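Local coordinates for protein A52 (Vaccinia virus, PDB 2VVW) that binds host IRAK2 and TRAF6, suppressing Toll-like receptor signalling to NF-kappaB while activating p38 and the expression of cytokines such as IL-10, at residues A[19-22]-A[23-27]; A[28-31]-A[32-36]; A[134-137]-A[138-142]. All blocks are in the same frame, centred on the assembly; numbering follows the deposited sequence.

Contact 1: A[19-22]-A[23-27]; sequences DEMF and TILEE
F22 and E26 meet one turn apart at the N-terminal end of helix 21-35 in this Bcl-2-like fold, the glutamate chain passing the ring obliquely, with E20 at the N-cap position. The start of the helix is held by three successive i to i+4 backbone bonds: I24 N to E20 O, L25 N to M21 O, and E26 N to F22 O, the last with the donor 2.8 Å from the acceptor. The side chain of E26 can be followed outward from this point. Its CB lies 3.6 Å from F22 O, and CG, set beside its own backbone N (chi1 -74°), comes to 3.3 Å from the same oxygen while also meeting F22 CE2. Farther out, CD stays near CE2 and CD2 of the ring, and OE1 ends 3.5 Å from F22 CE2. Ring and carboxylate planes are turned 42° apart, so the two flat groups do not stack. Beyond the turn, F22 also packs on I129 and K130 of helix 123-132.

On the polar side, T23 OG1 is hydrogen-bonded to K6 NZ, and in the conformer modelled here E20 OE1 forms a salt bridge with the same lysine; the tip of E20 is seen in more than one position. M21 points to another side of the helix, where it reaches L138 and K142 of helix 135-153. Bends at chi2 and chi3 bring its CE back to 4.1 Å from both I24 CG2 and L25 CG.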
loop_
_atom_site.group_PDB
_atom_site.type_symbol
_atom_site.label_atom_id
_atom_site.label_comp_id
_atom_site.label_asym_id
_atom_site.label_seq_id
_atom_site.Cartn_x
_atom_site.Cartn_y
_atom_site.Cartn_z
ATOM N N ASP A 19 8.426 -15.582 4.486
ATOM C CA ASP A 19 7.297 -14.678 4.302
ATOM C C ASP A 19 6.716 -14.329 5.665
ATOM O O ASP A 19 6.205 -15.211 6.361
ATOM C CB ASP A 19 6.218 -15.335 3.459
ATOM C CG ASP A 19 6.651 -15.603 2.048
ATOM O OD1 ASP A 19 7.180 -14.677 1.396
ATOM O OD2 ASP A 19 6.433 -16.740 1.574
ATOM N N GLU A 20 6.786 -13.051 6.039
ATOM C CA GLU A 20 6.355 -12.600 7.377
ATOM C C GLU A 20 4.855 -12.381 7.440
ATOM O O GLU A 20 4.294 -11.672 6.617
ATOM C CB GLU A 20 7.070 -11.312 7.765
ATOM C CG GLU A 20 8.572 -11.474 7.941
ATOM C CD GLU A 20 9.317 -10.159 7.853
ATOM O OE1 GLU A 20 8.802 -9.220 7.198
ATOM O OE2 GLU A 20 10.423 -10.062 8.426
ATOM N N MET A 21 4.216 -12.974 8.447
ATOM C CA MET A 21 2.758 -12.887 8.588
ATOM C C MET A 21 2.246 -11.427 8.657
ATOM O O MET A 21 1.282 -11.077 7.994
ATOM C CB MET A 21 2.291 -13.724 9.797
ATOM C CG MET A 21 0.839 -14.154 9.732
ATOM S SD MET A 21 0.527 -15.223 8.309
ATOM C CE MET A 21 -0.878 -14.383 7.556
ATOM N N PHE A 22 2.923 -10.552 9.392
ATOM C CA PHE A 22 2.432 -9.171 9.478
ATOM C C PHE A 22 2.515 -8.418 8.136
ATOM O O PHE A 22 1.592 -7.689 7.768
ATOM C CB PHE A 22 3.132 -8.366 10.574
ATOM C CG PHE A 22 2.415 -7.071 10.886
ATOM C CD1 PHE A 22 1.251 -7.072 11.644
ATOM C CD2 PHE A 22 2.870 -5.861 10.363
ATOM C CE1 PHE A 22 0.575 -5.883 11.909
ATOM C CE2 PHE A 22 2.190 -4.665 10.625
ATOM C CZ PHE A 22 1.048 -4.680 11.382
ATOM N N THR A 23 3.594 -8.628 7.386
ATOM C CA THR A 23 3.714 -8.031 6.049
ATOM C C THR A 23 2.621 -8.521 5.114
ATOM O O THR A 23 2.073 -7.748 4.333
ATOM C CB THR A 23 5.048 -8.333 5.420
ATOM O OG1 THR A 23 6.083 -7.930 6.315
ATOM C CG2 THR A 23 5.201 -7.578 4.086
ATOM N N ILE A 24 2.321 -9.815 5.187
ATOM C CA ILE A 24 1.261 -10.399 4.389
ATOM C C ILE A 24 -0.064 -9.715 4.687
ATOM O O ILE A 24 -0.819 -9.344 3.762
ATOM C CB ILE A 24 1.150 -11.938 4.627
ATOM C CG1 ILE A 24 2.350 -12.673 3.985
ATOM C CG2 ILE A 24 -0.123 -12.473 4.064
ATOM C CD1 ILE A 24 2.494 -14.135 4.433
ATOM N N LEU A 25 -0.360 -9.541 5.973
ATOM C CA LEU A 25 -1.593 -8.889 6.370
ATOM C C LEU A 25 -1.616 -7.399 5.998
ATOM O O LEU A 25 -2.650 -6.888 5.587
ATOM C CB LEU A 25 -1.882 -9.098 7.866
ATOM C CG LEU A 25 -2.148 -10.540 8.334
ATOM C CD1 LEU A 25 -2.224 -10.601 9.840
ATOM C CD2 LEU A 25 -3.411 -11.070 7.723
ATOM N N GLU A 26 -0.483 -6.715 6.112
ATOM C CA GLU A 26 -0.383 -5.309 5.666
ATOM C C GLU A 26 -0.794 -5.196 4.213
ATOM O O GLU A 26 -1.609 -4.358 3.874
ATOM C CB GLU A 26 1.028 -4.733 5.806
ATOM C CG GLU A 26 1.483 -4.391 7.208
ATOM C CD GLU A 26 2.896 -3.769 7.248
ATOM O OE1 GLU A 26 3.047 -2.665 7.824
ATOM O OE2 GLU A 26 3.847 -4.374 6.693
ATOM N N GLU A 27 -0.223 -6.045 3.364
ATOM C CA GLU A 27 -0.503 -6.002 1.933
ATOM C C GLU A 27 -1.921 -6.436 1.629
ATOM O O GLU A 27 -2.554 -5.893 0.723
ATOM C CB GLU A 27 0.515 -6.844 1.148
ATOM C CG GLU A 27 1.904 -6.228 1.153
ATOM C CD GLU A 27 2.809 -6.655 0.013
ATOM O OE1 GLU A 27 2.383 -7.424 -0.892
ATOM O OE2 GLU A 27 3.979 -6.203 0.041
#

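Contact 2: A[28-31]-A[32-36]; sequences YFMY and RGLLG
Y28 and R32, one turn apart, run side by side in the same direction in the C-terminal half of helix 21-35. R32 begins the second segment with a backbone bond from its N to Y28 O, while its CB rests 3.2 Å from that same carbonyl oxygen. From there the chain is extended as far as NE, passing CD within 3.7 Å of Y28 OH and letting NH1 donate to that hydroxyl at 2.8 Å. The bond is bent, with an N-H...O angle of 136°, and OH sits near the guanidinium edge, 21° out of its plane; ring and guanidinium planes are 71° apart. NH2 of R32 makes salt bridges with D52 and D111.

G33 follows, and its N donates to F29 O at 2.8 Å, from above the carbonyl plane. L34 donates to M30 O, and its CB and CG both lie 3.3 Å from this acceptor, while CD1 only grazes M30 CG. L35 donates to Y31 O and lays CD1 at the edge of the Y31 ring, 3.8 Å from Y31 CD1. G36 is the first residue to leave helical backbone angles, with positive phi; its N reaches back to Y31 O in a weak bond, so that this oxygen receives two N-H groups.

At the interface with the second subunit, M30 and L34 meet their counterparts, L35 packs on F119 of that subunit, and Y31 OH bonds to D8 of its own chain and W122 NE1 of the other. The chemistry thus divides the helix: a buried arginine whose charge is probably balanced by two aspartates, with Y28 OH as one partner of NH1, and a largely apolar face, with the Y31 hydroxyl as a polar point, given to the subunit interface.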
loop_
_atom_site.group_PDB
_atom_site.type_symbol
_atom_site.label_atom_id
_atom_site.label_comp_id
_atom_site.label_asym_id
_atom_site.label_seq_id
_atom_site.Cartn_x
_atom_site.Cartn_y
_atom_site.Cartn_z
ATOM N N TYR A 28 -2.424 -7.422 2.374
ATOM C CA TYR A 28 -3.817 -7.868 2.226
ATOM C C TYR A 28 -4.816 -6.730 2.482
ATOM O O TYR A 28 -5.702 -6.445 1.677
ATOM C CB TYR A 28 -4.087 -9.017 3.199
ATOM C CG TYR A 28 -5.505 -9.515 3.168
ATOM C CD1 TYR A 28 -5.983 -10.237 2.063
ATOM C CD2 TYR A 28 -6.381 -9.250 4.216
ATOM C CE1 TYR A 28 -7.273 -10.694 2.012
ATOM C CE2 TYR A 28 -7.687 -9.713 4.178
ATOM C CZ TYR A 28 -8.131 -10.432 3.068
ATOM O OH TYR A 28 -9.423 -10.898 3.017
ATOM N N PHE A 29 -4.658 -6.058 3.606
ATOM C CA PHE A 29 -5.520 -4.921 3.907
ATOM C C PHE A 29 -5.329 -3.738 2.968
ATOM O O PHE A 29 -6.309 -3.092 2.594
ATOM C CB PHE A 29 -5.405 -4.526 5.377
ATOM C CG PHE A 29 -5.971 -5.560 6.304
ATOM C CD1 PHE A 29 -7.296 -5.945 6.213
ATOM C CD2 PHE A 29 -5.186 -6.163 7.258
ATOM C CE1 PHE A 29 -7.816 -6.902 7.067
ATOM C CE2 PHE A 29 -5.708 -7.124 8.103
ATOM C CZ PHE A 29 -7.009 -7.492 8.008
ATOM N N MET A 30 -4.097 -3.508 2.523
ATOM C CA MET A 30 -3.826 -2.450 1.553
ATOM C C MET A 30 -4.551 -2.753 0.257
ATOM O O MET A 30 -5.291 -1.927 -0.240
ATOM C CB MET A 30 -2.325 -2.353 1.294
ATOM C CG MET A 30 -1.900 -1.417 0.198
ATOM S SD MET A 30 -0.139 -1.598 -0.128
ATOM C CE MET A 30 -0.090 -3.160 -1.053
ATOM N N TYR A 31 -4.356 -3.957 -0.267
ATOM C CA TYR A 31 -4.918 -4.282 -1.581
ATOM C C TYR A 31 -6.450 -4.415 -1.557
ATOM O O TYR A 31 -7.144 -3.947 -2.483
ATOM C CB TYR A 31 -4.275 -5.548 -2.145
ATOM C CG TYR A 31 -2.904 -5.353 -2.762
ATOM C CD1 TYR A 31 -2.729 -4.520 -3.868
ATOM C CD2 TYR A 31 -1.775 -6.029 -2.263
ATOM C CE1 TYR A 31 -1.480 -4.326 -4.454
ATOM C CE2 TYR A 31 -0.501 -5.853 -2.868
ATOM C CZ TYR A 31 -0.366 -4.994 -3.943
ATOM O OH TYR A 31 0.851 -4.826 -4.557
ATOM N N ARG A 32 -6.981 -5.074 -0.528
ATOM C CA ARG A 32 -8.421 -5.207 -0.389
ATOM C C ARG A 32 -9.058 -3.844 -0.085
ATOM O O ARG A 32 -10.079 -3.469 -0.676
ATOM C CB ARG A 32 -8.776 -6.224 0.690
ATOM C CG ARG A 32 -10.276 -6.442 0.832
ATOM C CD ARG A 32 -10.598 -7.727 1.582
ATOM N NE ARG A 32 -12.031 -7.818 1.861
ATOM C CZ ARG A 32 -12.667 -8.934 2.202
ATOM N NH1 ARG A 32 -12.017 -10.076 2.295
ATOM N NH2 ARG A 32 -13.974 -8.902 2.427
ATOM N N GLY A 33 -8.442 -3.090 0.807
ATOM C CA GLY A 33 -8.927 -1.749 1.140
ATOM C C GLY A 33 -8.890 -0.708 0.025
ATOM O O GLY A 33 -9.696 0.233 0.040
ATOM N N LEU A 34 -7.965 -0.856 -0.936
ATOM C CA LEU A 34 -7.809 0.122 -2.010
ATOM C C LEU A 34 -8.370 -0.364 -3.340
ATOM O O LEU A 34 -8.989 0.428 -4.048
ATOM C CB LEU A 34 -6.340 0.572 -2.168
ATOM C CG LEU A 34 -5.689 1.254 -0.950
ATOM C CD1 LEU A 34 -4.224 1.738 -1.282
ATOM C CD2 LEU A 34 -6.513 2.395 -0.351
ATOM N N LEU A 35 -8.181 -1.645 -3.669
ATOM C CA LEU A 35 -8.662 -2.196 -4.950
ATOM C C LEU A 35 -9.965 -2.980 -4.844
ATOM O O LEU A 35 -10.690 -3.091 -5.815
ATOM C CB LEU A 35 -7.618 -3.122 -5.575
ATOM C CG LEU A 35 -6.228 -2.557 -5.824
ATOM C CD1 LEU A 35 -5.372 -3.618 -6.429
ATOM C CD2 LEU A 35 -6.309 -1.321 -6.689
ATOM N N GLY A 36 -10.221 -3.591 -3.698
ATOM C CA GLY A 36 -11.396 -4.431 -3.537
ATOM C C GLY A 36 -11.222 -5.848 -4.051
ATOM O O GLY A 36 -10.108 -6.304 -4.270
#

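Contact 3: A[134-137]-A[138-142]; sequences NDHM and LDKIK
H136 and K140 meet on the outer side of the first turns of helix 135-153, in a loose arrangement beside a firmly bonded backbone. K140 CD lies 3.8 Å from H136 NE2 and a little farther from CD2, approaching the imidazole obliquely. The histidine ring is carried there by CG standing anti to the backbone N (chi1 -179°). This side is largely exposed, as are D135 and D139. K140 CD also passes 4.2 Å from M137 SD, but M137 is only partly exposed and packs on C99 of helix 96-115.

The tight side rests on L138, which faces helix 21-35, and on I141, whose side chain touches V96 and I103 of helix 96-115. I141 CG1 lies 3.3 Å from M137 O, the acceptor of its own backbone N. L138 CD1, 3.7 Å from D135 OD1, marks the border between buried leucine and exposed aspartate.

Backbone bonds run from L138 N to N134 O, D139 N to D135 O, K140 N to H136 O, and I141 N to M137 O. Ahead of them, N134 OD1 accepts from M137 N at 2.8 Å, nearly straight out from its C=O. The side-chain amide oxygen thereby takes up an N-H of the first turn, which has no earlier helical carbonyl to bond, an arrangement typical of an asparagine N-cap.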
loop_
_atom_site.group_PDB
_atom_site.type_symbol
_atom_site.label_atom_id
_atom_site.label_comp_id
_atom_site.label_asym_id
_atom_site.label_seq_id
_atom_site.Cartn_x
_atom_site.Cartn_y
_atom_site.Cartn_z
ATOM N N ASN A 134 -0.836 -10.970 18.870
ATOM C CA ASN A 134 0.596 -10.929 19.150
ATOM C C ASN A 134 1.365 -11.857 18.217
ATOM O O ASN A 134 0.766 -12.586 17.439
ATOM C CB ASN A 134 0.882 -11.240 20.636
ATOM C CG ASN A 134 0.513 -12.678 21.046
ATOM O OD1 ASN A 134 0.438 -13.589 20.217
ATOM N ND2 ASN A 134 0.322 -12.882 22.347
ATOM N N ASP A 135 2.694 -11.848 18.317
ATOM C CA ASP A 135 3.545 -12.629 17.403
ATOM C C ASP A 135 3.366 -14.145 17.553
ATOM O O ASP A 135 3.443 -14.888 16.578
ATOM C CB ASP A 135 5.020 -12.229 17.583
ATOM C CG ASP A 135 5.312 -10.840 17.032
ATOM O OD1 ASP A 135 4.492 -10.325 16.243
ATOM O OD2 ASP A 135 6.351 -10.261 17.385
ATOM N N HIS A 136 3.106 -14.583 18.777
ATOM C CA HIS A 136 2.769 -15.980 19.048
ATOM C C HIS A 136 1.553 -16.413 18.241
ATOM O O HIS A 136 1.566 -17.453 17.581
ATOM C CB HIS A 136 2.514 -16.168 20.545
ATOM C CG HIS A 136 2.185 -17.575 20.931
ATOM N ND1 HIS A 136 3.152 -18.527 21.174
ATOM C CD2 HIS A 136 0.994 -18.188 21.138
ATOM C CE1 HIS A 136 2.573 -19.666 21.510
ATOM N NE2 HIS A 136 1.263 -19.490 21.486
ATOM N N MET A 137 0.518 -15.584 18.258
ATOM C CA MET A 137 -0.701 -15.849 17.488
ATOM C C MET A 137 -0.499 -15.749 15.989
ATOM O O MET A 137 -1.072 -16.548 15.241
ATOM C CB MET A 137 -1.832 -14.906 17.922
ATOM C CG MET A 137 -2.406 -15.228 19.286
ATOM S SD MET A 137 -3.079 -16.909 19.358
ATOM C CE MET A 137 -3.418 -17.047 21.102
ATOM N N LEU A 138 0.291 -14.775 15.540
ATOM C CA LEU A 138 0.613 -14.689 14.124
ATOM C C LEU A 138 1.309 -15.970 13.650
ATOM O O LEU A 138 0.947 -16.517 12.613
ATOM C CB LEU A 138 1.461 -13.459 13.804
ATOM C CG LEU A 138 0.792 -12.093 13.888
ATOM C CD1 LEU A 138 1.850 -11.018 13.692
ATOM C CD2 LEU A 138 -0.339 -11.959 12.859
ATOM N N ASP A 139 2.279 -16.465 14.418
ATOM C CA ASP A 139 2.911 -17.762 14.117
ATOM C C ASP A 139 1.889 -18.888 13.936
ATOM O O ASP A 139 2.018 -19.722 13.038
ATOM C CB ASP A 139 3.875 -18.181 15.234
ATOM C CG ASP A 139 5.163 -17.377 15.251
ATOM O OD1 ASP A 139 5.565 -16.853 14.195
ATOM O OD2 ASP A 139 5.799 -17.287 16.334
ATOM N N LYS A 140 0.900 -18.945 14.816
ATOM C CA LYS A 140 -0.115 -20.005 14.752
ATOM C C LYS A 140 -1.006 -19.846 13.527
ATOM O O LYS A 140 -1.352 -20.837 12.862
ATOM C CB LYS A 140 -0.958 -20.021 16.032
ATOM C CG LYS A 140 -0.143 -20.430 17.270
ATOM C CD LYS A 140 -0.973 -20.423 18.552
ATOM C CE LYS A 140 -1.477 -21.825 18.895
ATOM N NZ LYS A 140 -0.368 -22.750 19.324
ATOM N N ILE A 141 -1.354 -18.599 13.215
ATOM C CA ILE A 141 -2.165 -18.316 12.030
ATOM C C ILE A 141 -1.432 -18.770 10.763
ATOM O O ILE A 141 -2.031 -19.376 9.859
ATOM C CB ILE A 141 -2.507 -16.818 11.918
ATOM C CG1 ILE A 141 -3.500 -16.388 13.019
ATOM C CG2 ILE A 141 -3.127 -16.509 10.555
ATOM C CD1 ILE A 141 -3.497 -14.879 13.320
ATOM N N LYS A 142 -0.134 -18.464 10.710
ATOM C CA LYS A 142 0.735 -18.837 9.585
ATOM C C LYS A 142 0.740 -20.350 9.363
ATOM O O LYS A 142 0.549 -20.817 8.242
ATOM C CB LYS A 142 2.159 -18.331 9.832
ATOM C CG LYS A 142 3.046 -18.350 8.601
ATOM C CD LYS A 142 4.490 -18.044 8.962
ATOM C CE LYS A 142 5.347 -17.933 7.721
ATOM N NZ LYS A 142 6.707 -17.479 8.049
#

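In the fold
Contacts 1 and 2 follow each other without a break along helix 21-35, their centres 13 Å apart, whereas contact 3 comes much later in the chain, at the start of helix 135-153. Contacts 1 and 3 nevertheless meet in space, with centres 11 Å apart: L25 CD1 lies 3.8 Å from L138 CD2, and D19 O accepts a hydrogen bond from K142 NZ. Contact 2 lies on the opposite side of the chain's centre from contact 3, about 9 Å away at their nearest atoms. One helix of this Bcl-2-like bundle therefore joins the last helix at its N-terminal end and the second subunit mainly toward its C-terminal end, with E27 also salt-bridged to K123 of that subunit.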